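Local coordinates for protein putative oxidoreductase (Yersinia pestis, PDB 3KUX) that probably acts as an NAD(P)-dependent oxidoreductase, pairing a nucleotide-binding Rossmann fold with a C-terminal alpha/beta domain, at residues F192-M204 against L335-I348. Residues are numbered along the deposited sequence; the frame is centred on the assembly and turned at random.
Sequences FGLPETLNVDLGM and LGIASDQQKKALPI
S339 and D340, on the last turns of helix 323-342, hold N-H groups of strand 197-203, while the chain beyond the helix returns as strand 346-347, the antiparallel edge strand of the mixed sheet in the C-terminal alpha/beta domain. There L198 N donates to L346 O at 2.8 Å and L346 N returns a bond to L198 O at 3.0 Å. Past this pair, side chains from the helix take over. S339 carries OG anti to its own N (chi1 156°), which brings the hydroxyl to V200 N at 2.8 Å, in a nearly straight bond of 171°. The same OG donates to K344 O, so a small hydroxyl ties the strand to the turn after the helix, where K343, with positive phi, closes a Schellman motif. G336, without a side chain, permits close packing: V200 CG2 lies 3.6 Å from G336 CA, and L198 CD2 rests beside G336 N. At the far end, CD1 of L202 and CD1 of I337 meet, and W177 touches both residues. K343, bent at chi2 and chi3, forms a long, weak salt bridge from NZ to D201 OD2. D340 OD1 accepts from L202 N (2.9 Å) and K343 NZ (3.1 Å), which approach opposite faces of the carboxylate.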
loop_
_atom_site.group_PDB
_atom_site.type_symbol
_atom_site.label_atom_id
_atom_site.label_comp_id
_atom_site.label_asym_id
_atom_site.label_seq_id
_atom_site.Cartn_x
_atom_site.Cartn_y
_atom_site.Cartn_z
ATOM N N PHE A 192 -5.681 -13.976 4.374
ATOM C CA PHE A 192 -5.721 -15.436 4.222
ATOM C C PHE A 192 -4.360 -16.123 4.252
ATOM O O PHE A 192 -4.277 -17.343 4.153
ATOM C CB PHE A 192 -6.447 -15.820 2.925
ATOM C CG PHE A 192 -7.806 -15.196 2.779
ATOM C CD1 PHE A 192 -8.884 -15.673 3.509
ATOM C CD2 PHE A 192 -8.005 -14.133 1.911
ATOM C CE1 PHE A 192 -10.139 -15.097 3.378
ATOM C CE2 PHE A 192 -9.257 -13.551 1.774
ATOM C CZ PHE A 192 -10.325 -14.034 2.508
ATOM N N GLY A 193 -3.293 -15.350 4.381
ATOM C CA GLY A 193 -1.956 -15.921 4.322
ATOM C C GLY A 193 -1.585 -16.326 2.904
ATOM O O GLY A 193 -2.183 -15.856 1.938
ATOM N N LEU A 194 -0.599 -17.209 2.781
ATOM C CA LEU A 194 -0.075 -17.604 1.480
ATOM C C LEU A 194 -0.957 -18.629 0.797
ATOM O O LEU A 194 -1.448 -19.552 1.437
ATOM C CB LEU A 194 1.325 -18.187 1.635
ATOM C CG LEU A 194 2.429 -17.191 1.968
ATOM C CD1 LEU A 194 3.672 -17.938 2.420
ATOM C CD2 LEU A 194 2.718 -16.309 0.759
ATOM N N PRO A 195 -1.152 -18.473 -0.515
ATOM C CA PRO A 195 -1.903 -19.448 -1.294
ATOM C C PRO A 195 -1.031 -20.656 -1.622
ATOM O O PRO A 195 0.148 -20.671 -1.279
ATOM C CB PRO A 195 -2.233 -18.679 -2.573
ATOM C CG PRO A 195 -1.092 -17.734 -2.732
ATOM C CD PRO A 195 -0.648 -17.363 -1.341
ATOM N N GLU A 196 -1.609 -21.661 -2.272
ATOM C CA GLU A 196 -0.834 -22.800 -2.750
ATOM C C GLU A 196 -0.316 -22.525 -4.161
ATOM O O GLU A 196 0.835 -22.817 -4.477
ATOM C CB GLU A 196 -1.667 -24.082 -2.711
ATOM C CG GLU A 196 -2.024 -24.545 -1.300
ATOM C CD GLU A 196 -2.648 -25.938 -1.268
ATOM O OE1 GLU A 196 -3.622 -26.178 -2.019
ATOM O OE2 GLU A 196 -2.165 -26.791 -0.484
ATOM N N THR A 197 -1.167 -21.946 -5.001
ATOM C CA THR A 197 -0.761 -21.557 -6.340
ATOM C C THR A 197 -1.241 -20.158 -6.690
ATOM O O THR A 197 -2.276 -19.706 -6.205
ATOM C CB THR A 197 -1.315 -22.520 -7.395
ATOM O OG1 THR A 197 -2.745 -22.421 -7.428
ATOM C CG2 THR A 197 -0.912 -23.943 -7.073
ATOM N N LEU A 198 -0.481 -19.483 -7.549
ATOM C CA LEU A 198 -0.874 -18.187 -8.095
ATOM C C LEU A 198 -0.976 -18.280 -9.612
ATOM O O LEU A 198 -0.015 -18.659 -10.276
ATOM C CB LEU A 198 0.153 -17.121 -7.718
ATOM C CG LEU A 198 0.010 -15.794 -8.460
ATOM C CD1 LEU A 198 -1.222 -15.055 -7.976
ATOM C CD2 LEU A 198 1.242 -14.941 -8.270
ATOM N N ASN A 199 -2.141 -17.942 -10.159
ATOM C CA ASN A 199 -2.336 -17.946 -11.608
ATOM C C ASN A 199 -2.718 -16.568 -12.125
ATOM O O ASN A 199 -3.802 -16.064 -11.826
ATOM C CB ASN A 199 -3.415 -18.946 -12.000
ATOM C CG ASN A 199 -3.452 -19.207 -13.499
ATOM O OD1 ASN A 199 -2.622 -18.700 -14.253
ATOM N ND2 ASN A 199 -4.413 -20.009 -13.934
ATOM N N VAL A 200 -1.840 -15.957 -12.910
ATOM C CA VAL A 200 -2.082 -14.587 -13.348
ATOM C C VAL A 200 -2.222 -14.449 -14.852
ATOM O O VAL A 200 -1.460 -15.031 -15.620
ATOM C CB VAL A 200 -0.986 -13.635 -12.853
ATOM C CG1 VAL A 200 -1.179 -12.252 -13.455
ATOM C CG2 VAL A 200 -0.996 -13.576 -11.326
ATOM N N ASP A 201 -3.210 -13.668 -15.263
ATOM C CA ASP A 201 -3.431 -13.399 -16.672
ATOM C C ASP A 201 -3.281 -11.907 -16.916
ATOM O O ASP A 201 -4.165 -11.126 -16.559
ATOM C CB ASP A 201 -4.830 -13.867 -17.089
ATOM C CG ASP A 201 -5.228 -13.371 -18.475
ATOM O OD1 ASP A 201 -6.420 -13.040 -18.662
ATOM O OD2 ASP A 201 -4.353 -13.314 -19.373
ATOM N N LEU A 202 -2.155 -11.508 -17.499
ATOM C CA LEU A 202 -1.917 -10.102 -17.808
ATOM C C LEU A 202 -2.473 -9.768 -19.186
ATOM O O LEU A 202 -2.558 -10.634 -20.048
ATOM C CB LEU A 202 -0.425 -9.782 -17.735
ATOM C CG LEU A 202 0.212 -9.990 -16.354
ATOM C CD1 LEU A 202 1.674 -9.567 -16.362
ATOM C CD2 LEU A 202 -0.558 -9.251 -15.257
ATOM N N GLY A 203 -2.861 -8.518 -19.396
ATOM C CA GLY A 203 -3.440 -8.142 -20.676
ATOM C C GLY A 203 -3.243 -6.699 -21.085
ATOM O O GLY A 203 -2.931 -5.840 -20.263
HETATM N N MSE A 204 -3.418 -6.445 -22.377
HETATM C CA MSE A 204 -3.493 -5.092 -22.902
HETATM C C MSE A 204 -4.739 -4.984 -23.765
HETATM O O MSE A 204 -4.732 -5.348 -24.941
HETATM C CB MSE A 204 -2.249 -4.749 -23.708
HETATM C CG MSE A 204 -1.071 -4.381 -22.837
HETATM SE SE MSE A 204 0.425 -3.710 -23.879
HETATM C CE MSE A 204 -0.576 -2.750 -25.254
ATOM N N LEU A 335 6.176 -13.823 -9.428
ATOM C CA LEU A 335 5.548 -15.102 -9.729
ATOM C C LEU A 335 4.365 -14.900 -10.672
ATOM O O LEU A 335 4.059 -15.767 -11.491
ATOM C CB LEU A 335 5.110 -15.818 -8.449
ATOM C CG LEU A 335 4.837 -17.325 -8.574
ATOM C CD1 LEU A 335 6.032 -18.053 -9.186
ATOM C CD2 LEU A 335 4.470 -17.945 -7.227
ATOM N N GLY A 336 3.707 -13.749 -10.559
ATOM C CA GLY A 336 2.606 -13.407 -11.453
ATOM C C GLY A 336 3.098 -13.304 -12.883
ATOM O O GLY A 336 2.479 -13.849 -13.803
ATOM N N ILE A 337 4.219 -12.605 -13.062
ATOM C CA ILE A 337 4.867 -12.470 -14.365
ATOM C C ILE A 337 5.218 -13.829 -14.947
ATOM O O ILE A 337 4.939 -14.099 -16.111
ATOM C CB ILE A 337 6.168 -11.652 -14.275
ATOM C CG1 ILE A 337 5.899 -10.260 -13.696
ATOM C CG2 ILE A 337 6.838 -11.556 -15.646
ATOM C CD1 ILE A 337 5.106 -9.371 -14.615
ATOM N N ALA A 338 5.852 -14.676 -14.142
ATOM C CA ALA A 338 6.229 -16.010 -14.595
ATOM C C ALA A 338 4.983 -16.792 -14.975
ATOM O O ALA A 338 4.903 -17.359 -16.066
ATOM C CB ALA A 338 6.997 -16.743 -13.513
ATOM N N SER A 339 4.010 -16.810 -14.066
ATOM C CA SER A 339 2.758 -17.528 -14.287
ATOM C C SER A 339 2.109 -17.095 -15.586
ATOM O O SER A 339 1.576 -17.916 -16.329
ATOM C CB SER A 339 1.786 -17.302 -13.128
ATOM O OG SER A 339 0.442 -17.492 -13.543
ATOM N N ASP A 340 2.157 -15.798 -15.859
ATOM C CA ASP A 340 1.567 -15.274 -17.078
ATOM C C ASP A 340 2.348 -15.750 -18.293
ATOM O O ASP A 340 1.765 -16.088 -19.319
ATOM C CB ASP A 340 1.523 -13.750 -17.053
ATOM C CG ASP A 340 0.976 -13.177 -18.336
ATOM O OD1 ASP A 340 -0.237 -13.329 -18.585
ATOM O OD2 ASP A 340 1.764 -12.592 -19.107
ATOM N N GLN A 341 3.671 -15.773 -18.175
ATOM C CA GLN A 341 4.519 -16.215 -19.269
ATOM C C GLN A 341 4.225 -17.663 -19.634
ATOM O O GLN A 341 4.231 -18.031 -20.812
ATOM C CB GLN A 341 5.989 -16.054 -18.901
ATOM C CG GLN A 341 6.423 -14.620 -18.737
ATOM C CD GLN A 341 7.781 -14.499 -18.081
ATOM O OE1 GLN A 341 8.388 -13.427 -18.070
ATOM N NE2 GLN A 341 8.269 -15.603 -17.525
ATOM N N GLN A 342 3.965 -18.484 -18.621
ATOM C CA GLN A 342 3.723 -19.906 -18.833
ATOM C C GLN A 342 2.236 -20.225 -18.946
ATOM O O GLN A 342 1.861 -21.347 -19.280
ATOM C CB GLN A 342 4.334 -20.730 -17.698
ATOM C CG GLN A 342 5.805 -20.444 -17.421
ATOM C CD GLN A 342 6.322 -21.178 -16.187
ATOM O OE1 GLN A 342 5.841 -22.259 -15.835
ATOM N NE2 GLN A 342 7.308 -20.589 -15.524
ATOM N N LYS A 343 1.390 -19.241 -18.673
ATOM C CA LYS A 343 -0.044 -19.490 -18.591
ATOM C C LYS A 343 -0.284 -20.700 -17.692
ATOM O O LYS A 343 -1.014 -21.624 -18.054
ATOM C CB LYS A 343 -0.653 -19.749 -19.976
ATOM C CG LYS A 343 -0.219 -18.793 -21.085
ATOM C CD LYS A 343 -0.381 -17.323 -20.702
ATOM C CE LYS A 343 -1.825 -16.949 -20.400
ATOM N NZ LYS A 343 -1.930 -15.516 -19.983
ATOM N N LYS A 344 0.356 -20.705 -16.530
ATOM C CA LYS A 344 0.149 -21.759 -15.547
ATOM C C LYS A 344 -0.137 -21.151 -14.194
ATOM O O LYS A 344 0.315 -20.043 -13.895
ATOM C CB LYS A 344 1.388 -22.652 -15.411
ATOM C CG LYS A 344 1.339 -23.929 -16.220
ATOM C CD LYS A 344 2.052 -25.067 -15.500
ATOM C CE LYS A 344 1.303 -25.462 -14.232
ATOM N NZ LYS A 344 1.557 -26.872 -13.815
ATOM N N ALA A 345 -0.887 -21.881 -13.377
ATOM C CA ALA A 345 -0.938 -21.595 -11.957
ATOM C C ALA A 345 0.343 -22.163 -11.368
ATOM O O ALA A 345 0.543 -23.375 -11.353
ATOM C CB ALA A 345 -2.158 -22.236 -11.322
ATOM N N LEU A 346 1.230 -21.282 -10.922
ATOM C CA LEU A 346 2.516 -21.704 -10.369
ATOM C C LEU A 346 2.439 -21.810 -8.853
ATOM O O LEU A 346 1.683 -21.078 -8.218
ATOM C CB LEU A 346 3.623 -20.730 -10.778
ATOM C CG LEU A 346 3.995 -20.749 -12.263
ATOM C CD1 LEU A 346 4.881 -19.561 -12.622
ATOM C CD2 LEU A 346 4.669 -22.063 -12.632
ATOM N N PRO A 347 3.216 -22.733 -8.269
ATOM C CA PRO A 347 3.178 -22.944 -6.830
ATOM C C PRO A 347 4.086 -21.981 -6.082
ATOM O O PRO A 347 5.152 -21.621 -6.580
ATOM C CB PRO A 347 3.707 -24.370 -6.678
ATOM C CG PRO A 347 4.641 -24.539 -7.818
ATOM C CD PRO A 347 4.107 -23.688 -8.949
ATOM N N ILE A 348 3.645 -21.562 -4.901
ATOM C CA ILE A 348 4.483 -20.816 -3.973
ATOM C C ILE A 348 5.411 -21.793 -3.260
ATOM O O ILE A 348 4.970 -22.848 -2.799
ATOM C CB ILE A 348 3.627 -20.094 -2.915
ATOM C CG1 ILE A 348 2.907 -18.893 -3.532
ATOM C CG2 ILE A 348 4.483 -19.665 -1.731
ATOM C CD1 ILE A 348 1.868 -19.262 -4.558
#